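Local atomic coordinates of histidine acid phosphatase (Bifidobacterium longum subsp. infantis, PDB entry 6RXD), a protein that probably removes phosphate from inositol polyphosphates, including phytate (inositol hexakisphosphate), and from 2,3-bisphosphoglycerate. Residues Glu94-Gly98 against Asp287-Cys291; Tyr135-Gly139 against Asp180-Pro185; Tyr189-Val193 against Ile210-Gln215; Leu254-Glu258 against Ile298-Tyr302; Arg480-Thr484 against Asp505-Leu509. All blocks are in the same frame, centred on the assembly; numbering follows the deposited sequence. Where two conformers were deposited one is given.

Contact 1: Glu94-Gly98 against Asp287-Cys291; sequences ENGYG and DPDAC. With ZN (zinc ion), chain D.
The ring of Y97 meets the carboxylate of D287 at its edge: D287 OD2 lies near the ring plane, 3.6 Å from Y97 CD2, with the two planes turned 42° apart. A290 and the carbonyl of D289 reach the ring obliquely, A290 CB lying 3.8 Å from Y97 CD2. Nearer the backbone, Y97 CB rests 3.7 Å from D289 CB.

D287 does more than touch this edge. With its CG anti to the backbone N (chi1 -174°), the carboxylate reaches across to the chain just beyond the helix, where Y97 N donates a nearly straight bond (167°) to D287 OD2 at 3.0 Å, arriving on the syn side somewhat out of the carboxylate plane. The other oxygen is reached through water: one molecule donates to D287 OD1 at 2.8 Å and to Y97 O at 2.7 Å. A single carboxylate therefore holds both the N-H and, indirectly, the carbonyl of Y97. G96 turns the chain into this position with a positive phi, at which a side chain would strike the carbonyl O of N95.

The tyrosine hydroxyl points elsewhere, to a hydrogen bond with D56. One turn back, E94 binds the zinc ion through both carboxylate oxygens, OE2 at 2.3 Å and OE1 at 2.5 Å from ZN, with H326 and a water as further ligands.

The contact thus fastens the C-terminal end of helix 75-95 to a short 3-10 turn, 288-290, in the loop between strands 264-265 and 297-298, while the Y97 ring also packs on T89 and N92 of that helix and on Y53.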
# COMPACT_ATOMS: atom_id res chain seq x y z
N GLU A 94 1.44 -23.16 -2.61
CA GLU A 94 0.69 -23.28 -3.85
C GLU A 94 0.71 -22.01 -4.69
O GLU A 94 0.86 -22.06 -5.91
CB GLU A 94 -0.75 -23.68 -3.55
CG GLU A 94 -1.58 -23.77 -4.79
CD GLU A 94 -3.02 -24.01 -4.47
OE1 GLU A 94 -3.62 -24.94 -5.05
OE2 GLU A 94 -3.56 -23.25 -3.63
N ASN A 95 0.54 -20.87 -4.05
CA ASN A 95 0.50 -19.61 -4.77
C ASN A 95 1.88 -19.12 -5.18
O ASN A 95 2.03 -18.43 -6.19
CB ASN A 95 -0.20 -18.53 -3.94
CG ASN A 95 -1.69 -18.53 -4.14
OD1 ASN A 95 -2.27 -19.53 -4.57
ND2 ASN A 95 -2.32 -17.41 -3.84
N GLY A 96 2.88 -19.51 -4.41
CA GLY A 96 4.22 -19.00 -4.57
C GLY A 96 4.36 -17.92 -3.53
O GLY A 96 3.51 -17.03 -3.44
N TYR A 97 5.40 -17.99 -2.71
CA TYR A 97 5.59 -16.95 -1.72
C TYR A 97 5.78 -15.59 -2.40
O TYR A 97 6.43 -15.49 -3.45
CB TYR A 97 6.76 -17.29 -0.81
CG TYR A 97 6.39 -18.23 0.31
CD1 TYR A 97 6.06 -17.74 1.57
CD2 TYR A 97 6.39 -19.61 0.11
CE1 TYR A 97 5.73 -18.59 2.61
CE2 TYR A 97 6.06 -20.47 1.15
CZ TYR A 97 5.73 -19.96 2.39
OH TYR A 97 5.39 -20.80 3.43
N GLY A 98 5.17 -14.56 -1.81
CA GLY A 98 5.30 -13.19 -2.26
C GLY A 98 4.34 -12.79 -3.37
O GLY A 98 4.24 -11.62 -3.72
N ASP A 287 10.58 -21.70 -6.42
CA ASP A 287 10.13 -20.68 -5.47
C ASP A 287 11.19 -20.45 -4.39
O ASP A 287 11.08 -20.97 -3.28
CB ASP A 287 8.81 -21.10 -4.83
CG ASP A 287 8.21 -20.03 -3.94
OD1 ASP A 287 8.78 -18.92 -3.86
OD2 ASP A 287 7.16 -20.29 -3.31
N PRO A 288 12.22 -19.64 -4.71
CA PRO A 288 13.34 -19.38 -3.79
C PRO A 288 12.87 -18.79 -2.46
O PRO A 288 13.52 -18.97 -1.43
CB PRO A 288 14.19 -18.35 -4.54
CG PRO A 288 13.83 -18.53 -5.99
CD PRO A 288 12.38 -18.94 -5.99
N ASP A 289 11.75 -18.08 -2.50
CA ASP A 289 11.22 -17.43 -1.30
C ASP A 289 10.58 -18.42 -0.35
O ASP A 289 10.24 -18.08 0.78
CB ASP A 289 10.25 -16.32 -1.68
CG ASP A 289 10.97 -15.11 -2.25
OD1 ASP A 289 11.98 -14.68 -1.65
OD2 ASP A 289 10.55 -14.60 -3.31
N ALA A 290 10.42 -19.67 -0.79
CA ALA A 290 9.91 -20.71 0.11
C ALA A 290 11.01 -21.21 1.05
O ALA A 290 10.76 -22.00 1.95
CB ALA A 290 9.32 -21.86 -0.68
N CYS A 291 12.23 -20.73 0.83
CA CYS A 291 13.35 -21.03 1.69
C CYS A 291 13.77 -19.75 2.39
O CYS A 291 14.25 -18.82 1.75
CB CYS A 291 14.50 -21.57 0.86
SG CYS A 291 14.06 -22.97 -0.17
ZN ZN D . -4.81 -24.97 -2.84
O HOH W 1 7.32 -17.12 -5.45
O HOH W 2 -4.24 -27.29 -2.40

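Contact 2: Tyr135-Gly139 against Asp180-Pro185; sequences YQSSG and DFQKNP
Y135 and F181 lose much of their surface to each other's segments, and their closest meeting is made by a methylene. Y135 CB sits over one face of the F181 ring, 3.8 Å from its centroid and 21° off the normal, a CH-pi contact offset toward the rim; the two rings themselves are oblique, with centroids 5.1 Å apart. In place of the F181 ring, an alanine is likely to leave Y135 CB without its aromatic floor and open a gap beside E151 of helix 141-157.

Q136, the third large contributor, shares a sheet face with Q182. Its extended chain runs alongside N184, whose ND2 gives Q136 OE1 a weak bond at 3.4 Å.

Parallel pairing joins the backbones: Q182 N donates to Y135 O at 2.9 Å, S137 N to Q182 O at 3.0 Å and N184 N to S137 O at 2.9 Å. The first and last are almost straight (both 166°), and the last comes from the residue at the N-cap of helix 185-188.

Strand 181-183 is thereby added to the large mixed sheet beside 132-137. The chemistry implies a join carried by backbone bonds and sealed by aromatic packing, with one weak side-chain amide bond across it.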
# COMPACT_ATOMS: atom_id res chain seq x y z
N TYR A 135 -0.20 2.88 -19.46
CA TYR A 135 -0.07 2.07 -18.25
C TYR A 135 1.36 2.16 -17.77
O TYR A 135 2.29 2.03 -18.56
CB TYR A 135 -0.42 0.61 -18.55
CG TYR A 135 -1.90 0.33 -18.68
CD1 TYR A 135 -2.71 0.23 -17.55
CD2 TYR A 135 -2.50 0.16 -19.93
CE1 TYR A 135 -4.06 -0.03 -17.66
CE2 TYR A 135 -3.86 -0.10 -20.04
CZ TYR A 135 -4.62 -0.20 -18.90
OH TYR A 135 -5.97 -0.46 -18.98
N GLN A 136 1.55 2.37 -16.47
CA GLN A 136 2.90 2.47 -15.93
C GLN A 136 3.02 1.68 -14.65
O GLN A 136 2.06 1.57 -13.89
CB GLN A 136 3.26 3.93 -15.62
CG GLN A 136 3.25 4.83 -16.85
CD GLN A 136 3.65 6.26 -16.53
OE1 GLN A 136 3.92 6.61 -15.38
NE2 GLN A 136 3.69 7.09 -17.56
N SER A 137 4.21 1.13 -14.41
CA SER A 137 4.52 0.55 -13.11
C SER A 137 5.94 0.89 -12.68
O SER A 137 6.71 1.44 -13.45
CB SER A 137 4.29 -0.96 -13.12
OG SER A 137 5.49 -1.66 -13.33
N SER A 138 6.26 0.58 -11.42
CA SER A 138 7.60 0.80 -10.91
C SER A 138 8.59 -0.14 -11.59
O SER A 138 9.79 0.10 -11.59
CB SER A 138 7.62 0.52 -9.41
OG SER A 138 7.26 -0.82 -9.17
N GLY A 139 8.07 -1.24 -12.14
CA GLY A 139 8.93 -2.26 -12.72
C GLY A 139 9.01 -3.47 -11.81
O GLY A 139 9.59 -4.50 -12.15
N ASP A 180 2.39 -3.98 -21.86
CA ASP A 180 1.75 -2.68 -22.00
C ASP A 180 2.21 -1.68 -20.96
O ASP A 180 1.82 -0.51 -21.01
CB ASP A 180 0.22 -2.83 -21.94
CG ASP A 180 -0.35 -3.54 -23.15
OD1 ASP A 180 0.35 -3.61 -24.19
OD2 ASP A 180 -1.49 -4.01 -23.08
N PHE A 181 3.05 -2.13 -20.03
CA PHE A 181 3.44 -1.30 -18.89
C PHE A 181 4.80 -0.63 -19.03
O PHE A 181 5.82 -1.29 -19.13
CB PHE A 181 3.36 -2.13 -17.60
CG PHE A 181 1.96 -2.41 -17.19
CD1 PHE A 181 1.32 -1.59 -16.26
CD2 PHE A 181 1.23 -3.42 -17.79
CE1 PHE A 181 0.01 -1.82 -15.90
CE2 PHE A 181 -0.09 -3.65 -17.44
CZ PHE A 181 -0.70 -2.84 -16.50
N GLN A 182 4.78 0.70 -19.06
CA GLN A 182 6.00 1.50 -19.10
C GLN A 182 6.62 1.59 -17.70
O GLN A 182 5.96 1.97 -16.75
CB GLN A 182 5.67 2.91 -19.58
CG GLN A 182 6.80 3.90 -19.46
CD GLN A 182 7.86 3.70 -20.52
OE1 GLN A 182 7.72 2.87 -21.41
NE2 GLN A 182 8.95 4.47 -20.42
N LYS A 183 7.90 1.24 -17.58
CA LYS A 183 8.58 1.36 -16.30
C LYS A 183 8.90 2.82 -16.01
O LYS A 183 9.50 3.51 -16.85
CB LYS A 183 9.84 0.49 -16.29
CG LYS A 183 9.54 -1.01 -16.29
CD LYS A 183 10.81 -1.85 -16.14
CE LYS A 183 11.69 -1.78 -17.38
NZ LYS A 183 12.78 -2.80 -17.30
N ASN A 184 8.48 3.31 -14.85
CA ASN A 184 8.77 4.69 -14.45
C ASN A 184 9.15 4.76 -12.98
O ASN A 184 8.37 5.24 -12.15
CB ASN A 184 7.57 5.60 -14.73
CG ASN A 184 7.94 7.07 -14.76
OD1 ASN A 184 9.00 7.46 -14.26
ND2 ASN A 184 7.08 7.89 -15.34
N PRO A 185 10.36 4.31 -12.64
CA PRO A 185 10.72 4.27 -11.22
C PRO A 185 11.05 5.65 -10.64
O PRO A 185 11.19 5.76 -9.42
CB PRO A 185 11.95 3.36 -11.21
CG PRO A 185 12.54 3.50 -12.57
CD PRO A 185 11.36 3.63 -13.48
O HOH W 3 1.41 2.01 -21.84

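Contact 3: Tyr189-Val193 against Ile210-Gln215; sequences YFHKV and IANNYQ
Q215 reaches from helix 206-220 to the turn at H191, and its path can be followed atom by atom. CB points toward the turn. CG, anti to the carbonyl carbon (chi1 -69°), passes 3.6 Å from H191 O, and a bend at chi2 folds the chain, bringing Q215 CD to 3.5 Å from the same oxygen. At the tip, Q215 NE2 donates to H191 O at 2.6 Å, a short and nearly straight bond (172°) with the acceptor almost in the amide plane, while the donor is tilted 26° from the carbonyl plane of H191. The flank of NE2 also meets K192 CG at 3.6 Å. A leucine in its place would probably leave H191 O without this N-H and the turn less firmly tied to the helix.

One turn earlier, A211 presses its methyl into the bend: A211 CB lies 3.4 Å from both F190 O and K192 C. V193 adds the apolar contact, its CG2 being 4.0 Å from A211 CB and as far from N212 CB. Y214 approaches H191 O obliquely with CD2, at 3.6 Å, while its hydroxyl bonds to E356 O.

The type I turn Y189-K192, which directly follows helix 185-188, is thus wedged against helix 206-220. From it F190 packs on helices 400-410 and 372-386, while I210 of helix 206-220 touches P373 of the latter.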
# COMPACT_ATOMS: atom_id res chain seq x y z
N TYR A 189 8.98 4.75 -7.85
CA TYR A 189 9.92 4.11 -6.94
C TYR A 189 10.97 5.14 -6.53
O TYR A 189 12.17 4.88 -6.55
CB TYR A 189 10.58 2.91 -7.62
CG TYR A 189 10.88 1.74 -6.70
CD1 TYR A 189 12.18 1.48 -6.26
CD2 TYR A 189 9.88 0.87 -6.30
CE1 TYR A 189 12.46 0.40 -5.44
CE2 TYR A 189 10.14 -0.22 -5.47
CZ TYR A 189 11.43 -0.45 -5.06
OH TYR A 189 11.70 -1.52 -4.24
N PHE A 190 10.49 6.32 -6.15
CA PHE A 190 11.36 7.47 -5.87
C PHE A 190 12.10 7.35 -4.55
O PHE A 190 12.95 8.19 -4.24
CB PHE A 190 10.56 8.78 -5.91
CG PHE A 190 9.21 8.70 -5.22
CD1 PHE A 190 9.12 8.58 -3.83
CD2 PHE A 190 8.05 8.73 -5.97
CE1 PHE A 190 7.87 8.49 -3.20
CE2 PHE A 190 6.80 8.64 -5.35
CZ PHE A 190 6.71 8.53 -3.97
N HIS A 191 11.78 6.32 -3.78
CA HIS A 191 12.28 6.20 -2.41
C HIS A 191 13.62 5.46 -2.34
O HIS A 191 14.24 5.39 -1.29
CB HIS A 191 11.23 5.53 -1.51
CG HIS A 191 10.85 4.16 -1.97
ND1 HIS A 191 10.13 3.92 -3.11
CD2 HIS A 191 11.13 2.94 -1.43
CE1 HIS A 191 9.96 2.61 -3.26
NE2 HIS A 191 10.56 2.00 -2.26
N LYS A 192 14.05 4.90 -3.47
CA LYS A 192 15.30 4.12 -3.49
C LYS A 192 16.12 4.41 -4.72
O LYS A 192 15.58 4.70 -5.79
CB LYS A 192 15.01 2.62 -3.45
CG LYS A 192 14.71 2.10 -2.06
CD LYS A 192 14.46 0.61 -2.08
CE LYS A 192 14.18 0.10 -0.68
NZ LYS A 192 13.53 -1.24 -0.71
N VAL A 193 17.44 4.30 -4.58
CA VAL A 193 18.33 4.47 -5.72
C VAL A 193 18.22 3.27 -6.65
O VAL A 193 18.22 3.42 -7.88
CB VAL A 193 19.78 4.70 -5.26
CG1 VAL A 193 20.76 4.54 -6.43
CG2 VAL A 193 19.93 6.07 -4.62
N ILE A 210 17.10 12.68 -4.69
CA ILE A 210 15.87 12.53 -3.91
C ILE A 210 15.89 11.22 -3.12
O ILE A 210 15.65 11.21 -1.92
CB ILE A 210 14.63 12.57 -4.81
CG1 ILE A 210 14.41 14.00 -5.31
CG2 ILE A 210 13.38 12.07 -4.07
CD1 ILE A 210 13.34 14.13 -6.36
N ALA A 211 16.22 10.13 -3.80
CA ALA A 211 16.24 8.82 -3.17
C ALA A 211 17.39 8.67 -2.19
O ALA A 211 17.22 8.17 -1.08
CB ALA A 211 16.31 7.73 -4.22
N ASN A 212 18.59 9.09 -2.61
CA ASN A 212 19.77 8.95 -1.78
C ASN A 212 19.72 9.78 -0.50
O ASN A 212 20.04 9.29 0.59
CB ASN A 212 21.03 9.30 -2.58
CG ASN A 212 22.30 8.83 -1.91
OD1 ASN A 212 22.42 7.67 -1.54
ND2 ASN A 212 23.25 9.74 -1.74
N ASN A 213 19.32 11.05 -0.63
CA ASN A 213 19.20 11.92 0.54
C ASN A 213 18.16 11.37 1.50
O ASN A 213 18.34 11.41 2.71
CB ASN A 213 18.87 13.35 0.15
CG ASN A 213 19.99 14.01 -0.65
OD1 ASN A 213 21.09 13.47 -0.75
ND2 ASN A 213 19.71 15.18 -1.22
N TYR A 214 17.07 10.82 0.97
CA TYR A 214 16.04 10.24 1.83
C TYR A 214 16.54 9.00 2.58
O TYR A 214 16.33 8.88 3.79
CB TYR A 214 14.77 9.92 1.02
CG TYR A 214 13.83 8.97 1.75
CD1 TYR A 214 12.93 9.45 2.70
CD2 TYR A 214 13.84 7.61 1.48
CE1 TYR A 214 12.07 8.58 3.38
CE2 TYR A 214 13.00 6.74 2.16
CZ TYR A 214 12.12 7.23 3.10
OH TYR A 214 11.29 6.36 3.77
N GLN A 215 17.19 8.08 1.88
CA GLN A 215 17.70 6.88 2.55
C GLN A 215 18.73 7.23 3.62
O GLN A 215 18.73 6.65 4.71
CB GLN A 215 18.28 5.88 1.54
CG GLN A 215 17.21 5.24 0.65
CD GLN A 215 16.27 4.33 1.41
OE1 GLN A 215 16.62 3.81 2.47
NE2 GLN A 215 15.07 4.13 0.88

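Contact 4: Leu254-Glu258 against Ile298-Tyr302; sequences LAKLE and IKSEY
E258 and S300 bring their CA atoms within 5.5 Å where the last turn of helix 251-258 meets the start of helix 301-317. In the sequence between the two helices come strands 264-265 and 297-298, which pair antiparallel, and the motif here is a helix N-terminus: S300 is the N-cap, and its hydroxyl bonds to D303 N.

The side chain of E258 adds to that helix start from outside. A bend at chi2 (-47°) turns its carboxylate onto the first turn, where OE2 accepts a hydrogen bond from a water, at 3.3 Å, that in turn accepts from Y302 N at 2.9 Å. Two backbone N-H groups are therefore served by one oxygen, that of E301 directly and that of Y302 through water.

E301 crosses E258 at about a right angle, E258 CG lying 3.4 Å from E301 CD. Their carboxylates are like charges, with E258 OE2 and E301 OE1 4.0 Å apart; the helix start probably eases the repulsion on E258, while E301 OE2 has a hydrogen bond with H242 ND1. H242 binds zinc with E251 in this structure, so E301 stands here as a second-shell residue; E301 itself has been seen as a zinc ligand of this protein.

L257 lays CD2 3.6 Å from S300 C, sheltering the chain before the helix and also touching M62 of helix 55-69. L254 CB lies 3.3 Å from E301 OE2. The bond that ties the helices directly runs from E301 N to E258 OE2, 2.7 Å long and almost linear at 176°.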
# COMPACT_ATOMS: atom_id res chain seq x y z
N LEU A 254 6.05 -20.20 28.40
CA LEU A 254 6.33 -18.81 28.05
C LEU A 254 7.35 -18.20 29.00
O LEU A 254 8.08 -17.30 28.61
CB LEU A 254 5.04 -18.00 28.08
CG LEU A 254 4.04 -18.39 26.99
CD1 LEU A 254 2.70 -17.69 27.19
CD2 LEU A 254 4.61 -18.09 25.60
N ALA A 255 7.39 -18.67 30.24
CA ALA A 255 8.38 -18.17 31.18
C ALA A 255 9.80 -18.57 30.75
O ALA A 255 10.74 -17.80 30.93
CB ALA A 255 8.09 -18.65 32.59
N LYS A 256 9.95 -19.77 30.20
CA LYS A 256 11.24 -20.18 29.66
C LYS A 256 11.65 -19.36 28.45
O LYS A 256 12.83 -19.12 28.23
CB LYS A 256 11.25 -21.67 29.33
CG LYS A 256 11.13 -22.58 30.54
CD LYS A 256 11.39 -24.03 30.18
CE LYS A 256 10.92 -24.97 31.29
NZ LYS A 256 11.24 -26.39 30.98
N LEU A 257 10.67 -18.94 27.65
CA LEU A 257 10.96 -18.08 26.52
C LEU A 257 11.44 -16.71 27.01
O LEU A 257 12.46 -16.21 26.55
CB LEU A 257 9.73 -17.92 25.62
CG LEU A 257 9.89 -16.94 24.45
CD1 LEU A 257 11.07 -17.33 23.59
CD2 LEU A 257 8.62 -16.87 23.62
N GLU A 258 10.72 -16.14 27.98
CA GLU A 258 11.06 -14.81 28.49
C GLU A 258 12.40 -14.70 29.21
O GLU A 258 12.97 -13.61 29.29
CB GLU A 258 9.93 -14.25 29.36
CG GLU A 258 8.89 -13.49 28.56
CD GLU A 258 9.51 -12.51 27.58
OE1 GLU A 258 9.97 -11.43 28.02
OE2 GLU A 258 9.55 -12.81 26.37
N ILE A 298 12.94 -16.11 16.76
CA ILE A 298 12.03 -15.75 17.85
C ILE A 298 12.84 -15.90 19.14
O ILE A 298 13.32 -16.99 19.46
CB ILE A 298 10.79 -16.69 17.89
CG1 ILE A 298 9.82 -16.38 16.74
CG2 ILE A 298 10.06 -16.57 19.23
CD1 ILE A 298 8.64 -17.39 16.63
N LYS A 299 13.01 -14.80 19.88
CA LYS A 299 13.76 -14.91 21.14
C LYS A 299 13.03 -14.30 22.32
O LYS A 299 13.55 -14.24 23.43
CB LYS A 299 15.17 -14.32 21.01
CG LYS A 299 15.23 -12.81 20.92
CD LYS A 299 15.39 -12.37 19.48
CE LYS A 299 15.41 -10.85 19.37
NZ LYS A 299 16.77 -10.33 19.05
N SER A 300 11.79 -13.89 22.09
CA SER A 300 11.00 -13.31 23.16
C SER A 300 9.54 -13.48 22.86
O SER A 300 9.17 -13.78 21.71
CB SER A 300 11.27 -11.82 23.26
OG SER A 300 10.83 -11.18 22.07
N GLU A 301 8.70 -13.22 23.86
CA GLU A 301 7.25 -13.20 23.62
C GLU A 301 6.85 -12.15 22.59
O GLU A 301 5.98 -12.41 21.76
CB GLU A 301 6.47 -12.95 24.91
CG GLU A 301 6.50 -14.11 25.90
CD GLU A 301 5.82 -13.76 27.20
OE1 GLU A 301 5.79 -12.57 27.57
OE2 GLU A 301 5.30 -14.68 27.87
N TYR A 302 7.46 -10.97 22.65
CA TYR A 302 7.23 -9.96 21.63
C TYR A 302 7.42 -10.52 20.22
O TYR A 302 6.56 -10.33 19.37
CB TYR A 302 8.12 -8.72 21.84
CG TYR A 302 8.03 -7.69 20.72
CD1 TYR A 302 7.20 -6.59 20.84
CD2 TYR A 302 8.78 -7.83 19.56
CE1 TYR A 302 7.11 -5.65 19.81
CE2 TYR A 302 8.70 -6.90 18.53
CZ TYR A 302 7.86 -5.81 18.67
OH TYR A 302 7.78 -4.89 17.65
O HOH W 4 13.56 -13.48 26.12
O HOH W 5 8.58 -9.95 25.13

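Contact 5: Arg480-Thr484 against Asp505-Leu509; sequences RSECT and DHKTL
A type I turn, R480-C483, anchored by the C483-C501 disulfide, meets the chain that follows helix 495-501, and the contact lies at the protein surface. Its centre is a flat stack: the guanidinium of R480 lies on the ring of H506 with centres 3.5 Å apart and planes only 18° from parallel. The overlap is shifted toward the rims, so that R480 CZ stands over one face of the ring and H506 CE1 over one face of the guanidinium.

E482 fixes the rotation of that guanidinium from its edge. R480 NE donates to E482 OE1 at 2.8 Å, and R480 NH2 to E482 OE2 at 3.1 Å, a side-on salt bridge using one nitrogen for each oxygen. The NE bond is nearly straight (171°) and lies in the guanidinium plane, though it meets OE1 from above the carboxylate plane. A bend at chi3 (-51°) lets the arginine fold back to reach E482. The imidazole is steadied in turn by a hydrogen bond between H506 ND1 and C501 O, while E482 CB packs 3.5 Å from H506 O.

At the other end, T484 OG1 donates to T508 OG1 at 2.7 Å. T508 OG1 is also bonded to E497, whose carboxylate accepts from T484 N as well, and E482 O lies 3.5 Å from T508 CB.

H506 has been seen to bind zinc in this protein, but none is bound to it here. What remains is an arginine-histidine stack combined with a bidentate salt bridge, set on a disulfide-anchored turn.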
# COMPACT_ATOMS: atom_id res chain seq x y z
N ARG A 480 -6.85 19.45 -0.27
CA ARG A 480 -6.49 19.95 1.05
C ARG A 480 -7.10 21.32 1.31
O ARG A 480 -7.37 22.08 0.38
CB ARG A 480 -4.96 20.01 1.20
CG ARG A 480 -4.28 20.79 0.10
CD ARG A 480 -2.75 20.74 0.26
NE ARG A 480 -2.36 21.13 1.62
CZ ARG A 480 -1.40 20.55 2.34
NH1 ARG A 480 -0.67 19.55 1.85
NH2 ARG A 480 -1.14 21.00 3.57
N SER A 481 -7.33 21.63 2.59
CA SER A 481 -8.17 22.77 2.98
C SER A 481 -7.71 24.13 2.47
O SER A 481 -8.51 25.05 2.35
CB SER A 481 -8.29 22.81 4.51
OG SER A 481 -7.04 23.13 5.08
N GLU A 482 -6.42 24.27 2.14
CA GLU A 482 -5.96 25.54 1.60
C GLU A 482 -6.52 25.79 0.20
O GLU A 482 -6.64 26.95 -0.24
CB GLU A 482 -4.43 25.57 1.57
CG GLU A 482 -3.77 25.45 2.94
CD GLU A 482 -3.33 24.03 3.26
OE1 GLU A 482 -3.97 23.07 2.77
OE2 GLU A 482 -2.34 23.87 3.99
N CYS A 483 -6.87 24.72 -0.51
CA CYS A 483 -7.36 24.84 -1.89
C CYS A 483 -8.79 25.35 -1.95
O CYS A 483 -9.64 24.91 -1.19
CB CYS A 483 -7.30 23.49 -2.60
SG CYS A 483 -5.64 22.79 -2.74
N THR A 484 -9.04 26.27 -2.89
CA THR A 484 -10.39 26.82 -3.10
C THR A 484 -11.03 26.18 -4.32
O THR A 484 -10.46 26.24 -5.40
CB THR A 484 -10.31 28.33 -3.37
OG1 THR A 484 -9.71 28.98 -2.25
CG2 THR A 484 -11.70 28.91 -3.61
N ASP A 505 4.13 26.18 -0.68
CA ASP A 505 3.56 27.35 -0.03
C ASP A 505 2.05 27.24 0.21
O ASP A 505 1.49 28.03 0.97
CB ASP A 505 3.82 28.61 -0.84
CG ASP A 505 5.28 28.92 -0.95
OD1 ASP A 505 5.64 30.10 -1.09
OD2 ASP A 505 6.04 27.95 -0.90
N HIS A 506 1.39 26.29 -0.46
CA HIS A 506 -0.06 26.12 -0.33
C HIS A 506 -0.88 27.41 -0.39
O HIS A 506 -1.81 27.61 0.40
CB HIS A 506 -0.39 25.34 0.95
CG HIS A 506 0.29 24.02 1.02
ND1 HIS A 506 0.16 23.06 0.03
CD2 HIS A 506 1.13 23.49 1.94
CE1 HIS A 506 0.89 22.01 0.34
NE2 HIS A 506 1.49 22.24 1.50
N LYS A 507 -0.54 28.29 -1.33
CA LYS A 507 -1.29 29.52 -1.53
C LYS A 507 -2.51 29.27 -2.39
O LYS A 507 -2.45 28.52 -3.37
CB LYS A 507 -0.43 30.57 -2.24
CG LYS A 507 0.82 30.98 -1.51
CD LYS A 507 1.53 32.07 -2.28
CE LYS A 507 2.70 32.64 -1.50
NZ LYS A 507 3.39 33.71 -2.28
N THR A 508 -3.62 29.92 -2.05
CA THR A 508 -4.79 29.86 -2.90
C THR A 508 -4.83 31.06 -3.85
O THR A 508 -4.33 32.14 -3.52
CB THR A 508 -6.09 29.81 -2.09
OG1 THR A 508 -7.20 29.64 -2.98
CG2 THR A 508 -6.28 31.11 -1.30
N LEU A 509 -5.41 30.87 -5.03
CA LEU A 509 -5.61 31.99 -5.93
C LEU A 509 -6.84 32.79 -5.52
O LEU A 509 -7.12 33.84 -6.10
CB LEU A 509 -5.75 31.53 -7.39
CG LEU A 509 -4.54 30.77 -7.94
CD1 LEU A 509 -4.78 30.32 -9.38
CD2 LEU A 509 -3.27 31.60 -7.82

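Contact 2 lies in the large mixed sheet and relies on backbone pairing; contact 3 touches it through packing of S138 CB on Y189 CD2, 3.9 Å apart, so the two adjoin. Contacts 1 and 4 both involve the ends of helices, 75-95 in the first and 251-258 with 301-317 in the second, their segments alternating along the chain, and in each a carboxylate receives a backbone N-H close to a zinc-binding residue. Contact 5 stands apart, about 52 Å from contact 4 between centres, and is the surface contact: charged and hydroxyl groups dominate there, whereas contacts 1 to 4 are all partly buried, and 2 and 3 add aromatic or aliphatic packing.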